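Local atomic coordinates of D-2-hydroxyacid dehydrogensase protein (Ketogulonicigenium vulgare, PDB entry 4LSW), a protein that probably oxidises D-2-hydroxyacids or reduces the matching 2-oxoacids with a nicotinamide cofactor, as other D-isomer-specific 2-hydroxyacid dehydrogenases do. Residues A[101-106]-A[287-292]; A[298-303]-A[309-314]. All blocks are in the same frame, centred on the assembly; numbering follows the deposited sequence.

Both contacts use helix 287-306, one near its start and the other toward its far end, and their centres lie about 19 Å apart. Both are partly buried. Interaction 1 sits nearer the middle of the molecule, where the helix faces helix 101-116; it is small and polar and rests on one carboxylate, one hydroxyl and a water. Interaction 2, its centre about 21 Å from the centre of the chain, includes exposed residues such as Leu311, buries more than three times as much surface and mixes an amide gripping the backbone with leucine and alanine packing. The first joins the first turns of two helices far apart in sequence, whereas the second ties a helix to the chain leading into strand 313-315.

Interaction 1: A[101-106]-A[287-292]; sequences TGDVAD and IETRKA
Asp103 and Thr289 make the one direct contact between helices 101-116 and 287-306 in these segments, and it is a hydrogen bond. The hydroxyl OG1 of Thr289 donates to OD2 of Asp103 over 2.5 Å, a short distance, and OD2 accepts with its anti lone pair, the one turned away from the other oxygen. The CA atoms of the two residues stay 7.2 Å apart, and the side chains bridge that gap by running alongside one another, each heading the other's way. In Thr289 the branches are divided by chi1 of -77°: OG1 stands beside the backbone N and meets the aspartate, while CG2 lies anti to that nitrogen. OD2 of Asp103 is bonded a second time by the hydroxyl of Thr286, which also accepts from the backbone N of Thr289, so both hydroxyls converge on one carboxylate oxygen at the start of helix 287-306.

In the two-domain fold of this dehydrogenase family, the two long helices that begin here lie where the chain passes between the domains: helix 101-116 leads into the NAD-binding Rossmann domain, and helix 287-306 carries the chain back to the other.

A water supplies the second link. OG1 of Thr289, which donates a hydrogen bond to the aspartate, accepts one from this water at 3.0 Å. The water in turn accepts from the backbone N of Asp103 at 2.9 Å, a nitrogen in the first turn of its helix.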
loop_
_atom_site.group_PDB
_atom_site.type_symbol
_atom_site.label_atom_id
_atom_site.label_comp_id
_atom_site.label_asym_id
_atom_site.label_seq_id
_atom_site.Cartn_x
_atom_site.Cartn_y
_atom_site.Cartn_z
ATOM N N THR A 101 -8.956 1.559 0.858
ATOM C CA THR A 101 -9.029 1.484 -0.604
ATOM C C THR A 101 -9.279 2.843 -1.259
ATOM O O THR A 101 -8.557 3.249 -2.170
ATOM C CB THR A 101 -10.097 0.470 -1.046
ATOM O OG1 THR A 101 -9.742 -0.827 -0.538
ATOM C CG2 THR A 101 -10.198 0.405 -2.561
ATOM N N GLY A 102 -10.277 3.564 -0.760
ATOM C CA GLY A 102 -10.674 4.822 -1.370
ATOM C C GLY A 102 -9.609 5.890 -1.244
ATOM O O GLY A 102 -9.363 6.629 -2.190
ATOM N N ASP A 103 -8.961 5.968 -0.089
ATOM C CA ASP A 103 -7.935 6.980 0.109
ATOM C C ASP A 103 -6.688 6.697 -0.731
ATOM O O ASP A 103 -6.072 7.616 -1.253
ATOM C CB ASP A 103 -7.616 7.155 1.598
ATOM C CG ASP A 103 -8.596 8.089 2.288
ATOM O OD1 ASP A 103 -9.006 9.072 1.642
ATOM O OD2 ASP A 103 -8.943 7.852 3.462
ATOM N N VAL A 104 -6.359 5.420 -0.911
ATOM C CA VAL A 104 -5.224 5.077 -1.757
ATOM C C VAL A 104 -5.518 5.487 -3.199
ATOM O O VAL A 104 -4.695 6.120 -3.857
ATOM C CB VAL A 104 -4.887 3.571 -1.677
ATOM C CG1 VAL A 104 -3.848 3.199 -2.719
ATOM C CG2 VAL A 104 -4.376 3.218 -0.277
ATOM N N ALA A 105 -6.725 5.179 -3.660
ATOM C CA ALA A 105 -7.118 5.539 -5.017
ATOM C C ALA A 105 -7.131 7.060 -5.192
ATOM O O ALA A 105 -6.663 7.574 -6.218
ATOM C CB ALA A 105 -8.466 4.939 -5.361
ATOM N N ASP A 106 -7.651 7.775 -4.196
ATOM C CA ASP A 106 -7.621 9.234 -4.224
ATOM C C ASP A 106 -6.206 9.768 -4.428
ATOM O O ASP A 106 -5.997 10.646 -5.260
ATOM C CB ASP A 106 -8.170 9.839 -2.917
ATOM C CG ASP A 106 -9.688 9.893 -2.847
ATOM O OD1 ASP A 106 -10.391 9.292 -3.682
ATOM O OD2 ASP A 106 -10.172 10.540 -1.892
ATOM N N ILE A 287 -6.596 10.608 8.500
ATOM C CA ILE A 287 -7.126 10.331 9.822
ATOM C C ILE A 287 -8.237 9.277 9.782
ATOM O O ILE A 287 -8.227 8.333 10.577
ATOM C CB ILE A 287 -7.614 11.615 10.528
ATOM C CG1 ILE A 287 -6.449 12.593 10.710
ATOM C CG2 ILE A 287 -8.247 11.284 11.870
ATOM C CD1 ILE A 287 -6.855 13.959 11.220
ATOM N N GLU A 288 -9.188 9.415 8.857
ATOM C CA GLU A 288 -10.314 8.494 8.826
ATOM C C GLU A 288 -9.899 7.063 8.504
ATOM O O GLU A 288 -10.375 6.118 9.133
ATOM C CB GLU A 288 -11.401 8.959 7.854
ATOM C CG GLU A 288 -12.708 8.197 8.021
ATOM C CD GLU A 288 -13.916 8.937 7.463
ATOM O OE1 GLU A 288 -13.742 10.010 6.843
ATOM O OE2 GLU A 288 -15.045 8.437 7.650
ATOM N N THR A 289 -9.008 6.900 7.530
ATOM C CA THR A 289 -8.566 5.564 7.170
ATOM C C THR A 289 -7.778 4.910 8.306
ATOM O O THR A 289 -8.033 3.758 8.657
ATOM C CB THR A 289 -7.757 5.571 5.865
ATOM O OG1 THR A 289 -8.673 5.690 4.768
ATOM C CG2 THR A 289 -6.955 4.285 5.718
ATOM N N ARG A 290 -6.847 5.650 8.891
ATOM C CA ARG A 290 -6.044 5.073 9.962
ATOM C C ARG A 290 -6.902 4.734 11.183
ATOM O O ARG A 290 -6.721 3.681 11.797
ATOM C CB ARG A 290 -4.844 5.957 10.303
ATOM C CG ARG A 290 -3.826 6.064 9.157
ATOM C CD ARG A 290 -3.359 4.691 8.693
ATOM N NE ARG A 290 -2.541 4.793 7.489
ATOM C CZ ARG A 290 -1.248 5.105 7.486
ATOM N NH1 ARG A 290 -0.616 5.342 8.629
ATOM N NH2 ARG A 290 -0.587 5.173 6.336
ATOM N N LYS A 291 -7.863 5.588 11.525
ATOM C CA LYS A 291 -8.761 5.230 12.621
ATOM C C LYS A 291 -9.556 3.977 12.302
ATOM O O LYS A 291 -9.750 3.118 13.154
ATOM C CB LYS A 291 -9.693 6.388 12.980
ATOM C CG LYS A 291 -9.005 7.438 13.809
ATOM C CD LYS A 291 -9.956 8.515 14.264
ATOM C CE LYS A 291 -9.191 9.580 15.040
ATOM N NZ LYS A 291 -10.090 10.640 15.583
ATOM N N ALA A 292 -10.013 3.864 11.061
ATOM C CA ALA A 292 -10.778 2.696 10.670
ATOM C C ALA A 292 -9.938 1.411 10.723
ATOM O O ALA A 292 -10.447 0.361 11.125
ATOM C CB ALA A 292 -11.388 2.893 9.289
HETATM O O HOH W 1 -10.039 4.726 2.334
#

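Interaction 2: A[298-303]-A[309-314]; sequences RDNLTA and PLLTPV
Asn300 carries the polar half of this contact, reaching out from helix 287-306 with both ends of its amide: its OD1 takes the backbone N atoms of Leu311 and Thr312, its ND2 the hydroxyl of Thr312. OD1 accepts from the backbone N of Thr312 at 3.0 Å, a nearly straight bond (170°) that lies in the carbonyl plane on a lone pair. The N of Leu311 reaches the same OD1 at 2.9 Å, but bent to 128°, and this bond is weak. From the other end, ND2 donates to OG1 of Thr312 at 2.9 Å, the hydroxyl standing 20° out of the amide plane where the two side chains cross at about a right angle. The first torsion of Thr312 sets that OG1 between its backbone N and carbonyl carbon, close to the amide, and OG1 is also hydrogen-bonded to the backbone O of Asn95. Through their backbones Thr312 and Val314 pair with Asn95 and Val93, adding 313-315 as the antiparallel edge strand of the six-stranded sheet.

Apolar packing flanks the amide. Leu311 lies alongside the helix, its CD1 3.8 Å from CB of Ala303 and its CD2 3.9 Å from CB of Asp299, one turn earlier. CD2 of Leu310 makes a van der Waals contact with the backbone O of Asn300 at 3.7 Å, and the rest of this leucine continues onto Gln92 and Thr94 of strand 92-94.

With an alanine at Asn300, the backbone N of Thr312 would probably lose its acceptor and OG1 its ND2 donor, weakening the link between helix and segment. Because one planar amide both accepts and donates here, it cannot turn over without losing bonds at both its ends.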
loop_
_atom_site.group_PDB
_atom_site.type_symbol
_atom_site.label_atom_id
_atom_site.label_comp_id
_atom_site.label_asym_id
_atom_site.label_seq_id
_atom_site.Cartn_x
_atom_site.Cartn_y
_atom_site.Cartn_z
ATOM N N ARG A 298 -8.797 -3.700 16.480
ATOM C CA ARG A 298 -9.356 -3.879 17.809
ATOM C C ARG A 298 -10.654 -4.690 17.776
ATOM O O ARG A 298 -10.878 -5.534 18.646
ATOM C CB ARG A 298 -9.546 -2.528 18.491
ATOM C CG ARG A 298 -8.228 -1.830 18.769
ATOM C CD ARG A 298 -8.423 -0.530 19.528
ATOM N NE ARG A 298 -8.833 0.593 18.681
ATOM C CZ ARG A 298 -10.039 1.152 18.702
ATOM N NH1 ARG A 298 -10.978 0.687 19.516
ATOM N NH2 ARG A 298 -10.305 2.186 17.914
ATOM N N ASP A 299 -11.501 -4.465 16.771
ATOM C CA ASP A 299 -12.763 -5.200 16.704
ATOM C C ASP A 299 -12.560 -6.705 16.506
ATOM O O ASP A 299 -13.335 -7.510 17.013
ATOM C CB ASP A 299 -13.694 -4.632 15.624
ATOM C CG ASP A 299 -14.255 -3.269 15.988
ATOM O OD1 ASP A 299 -14.172 -2.875 17.171
ATOM O OD2 ASP A 299 -14.791 -2.594 15.083
ATOM N N ASN A 300 -11.510 -7.082 15.779
ATOM C CA ASN A 300 -11.174 -8.492 15.631
ATOM C C ASN A 300 -10.761 -9.107 16.957
ATOM O O ASN A 300 -11.194 -10.208 17.291
ATOM C CB ASN A 300 -10.075 -8.699 14.582
ATOM C CG ASN A 300 -10.612 -8.673 13.164
ATOM O OD1 ASN A 300 -11.318 -9.587 12.741
ATOM N ND2 ASN A 300 -10.274 -7.627 12.423
ATOM N N LEU A 301 -9.926 -8.391 17.708
ATOM C CA LEU A 301 -9.499 -8.878 19.013
ATOM C C LEU A 301 -10.694 -9.000 19.963
ATOM O O LEU A 301 -10.850 -10.010 20.659
ATOM C CB LEU A 301 -8.408 -7.975 19.600
ATOM C CG LEU A 301 -7.048 -8.053 18.899
ATOM C CD1 LEU A 301 -6.177 -6.871 19.294
ATOM C CD2 LEU A 301 -6.355 -9.378 19.229
ATOM N N THR A 302 -11.545 -7.980 19.963
ATOM C CA THR A 302 -12.720 -7.957 20.826
ATOM C C THR A 302 -13.636 -9.128 20.499
ATOM O O THR A 302 -14.089 -9.852 21.394
ATOM C CB THR A 302 -13.488 -6.633 20.672
ATOM O OG1 THR A 302 -12.634 -5.548 21.051
ATOM C CG2 THR A 302 -14.736 -6.625 21.554
ATOM N N ALA A 303 -13.889 -9.319 19.210
ATOM C CA ALA A 303 -14.739 -10.406 18.756
ATOM C C ALA A 303 -14.168 -11.760 19.162
ATOM O O ALA A 303 -14.889 -12.625 19.654
ATOM C CB ALA A 303 -14.924 -10.330 17.249
ATOM N N PRO A 309 -17.694 -14.343 15.907
ATOM C CA PRO A 309 -16.894 -14.583 14.702
ATOM C C PRO A 309 -15.891 -13.465 14.463
ATOM O O PRO A 309 -16.180 -12.308 14.768
ATOM C CB PRO A 309 -17.935 -14.564 13.578
ATOM C CG PRO A 309 -19.239 -14.839 14.241
ATOM C CD PRO A 309 -19.133 -14.220 15.598
ATOM N N LEU A 310 -14.733 -13.813 13.916
ATOM C CA LEU A 310 -13.750 -12.819 13.500
ATOM C C LEU A 310 -14.309 -11.995 12.342
ATOM O O LEU A 310 -15.036 -12.524 11.495
ATOM C CB LEU A 310 -12.450 -13.511 13.086
ATOM C CG LEU A 310 -11.725 -14.284 14.184
ATOM C CD1 LEU A 310 -10.518 -15.009 13.621
ATOM C CD2 LEU A 310 -11.319 -13.356 15.328
ATOM N N LEU A 311 -13.978 -10.706 12.301
ATOM C CA LEU A 311 -14.499 -9.829 11.255
ATOM C C LEU A 311 -13.797 -10.062 9.925
ATOM O O LEU A 311 -14.444 -10.244 8.889
ATOM C CB LEU A 311 -14.348 -8.356 11.650
ATOM C CG LEU A 311 -15.342 -7.748 12.656
ATOM C CD1 LEU A 311 -15.034 -8.171 14.084
ATOM C CD2 LEU A 311 -15.365 -6.233 12.546
ATOM N N THR A 312 -12.466 -10.051 9.962
ATOM C CA THR A 312 -11.664 -10.136 8.749
ATOM C C THR A 312 -10.538 -11.174 8.836
ATOM O O THR A 312 -9.355 -10.826 8.787
ATOM C CB THR A 312 -11.080 -8.759 8.380
ATOM O OG1 THR A 312 -10.473 -8.169 9.533
ATOM C CG2 THR A 312 -12.180 -7.824 7.885
ATOM N N PRO A 313 -10.903 -12.462 8.945
ATOM C CA PRO A 313 -9.866 -13.496 9.001
ATOM C C PRO A 313 -9.170 -13.712 7.667
ATOM O O PRO A 313 -9.780 -13.530 6.605
ATOM C CB PRO A 313 -10.650 -14.757 9.353
ATOM C CG PRO A 313 -12.012 -14.513 8.780
ATOM C CD PRO A 313 -12.262 -13.038 8.953
ATOM N N VAL A 314 -7.899 -14.101 7.721
ATOM C CA VAL A 314 -7.170 -14.481 6.514
ATOM C C VAL A 314 -6.622 -15.897 6.617
ATOM O O VAL A 314 -6.208 -16.482 5.618
ATOM C CB VAL A 314 -6.013 -13.502 6.183
ATOM C CG1 VAL A 314 -6.561 -12.139 5.795
ATOM C CG2 VAL A 314 -5.046 -13.392 7.349
#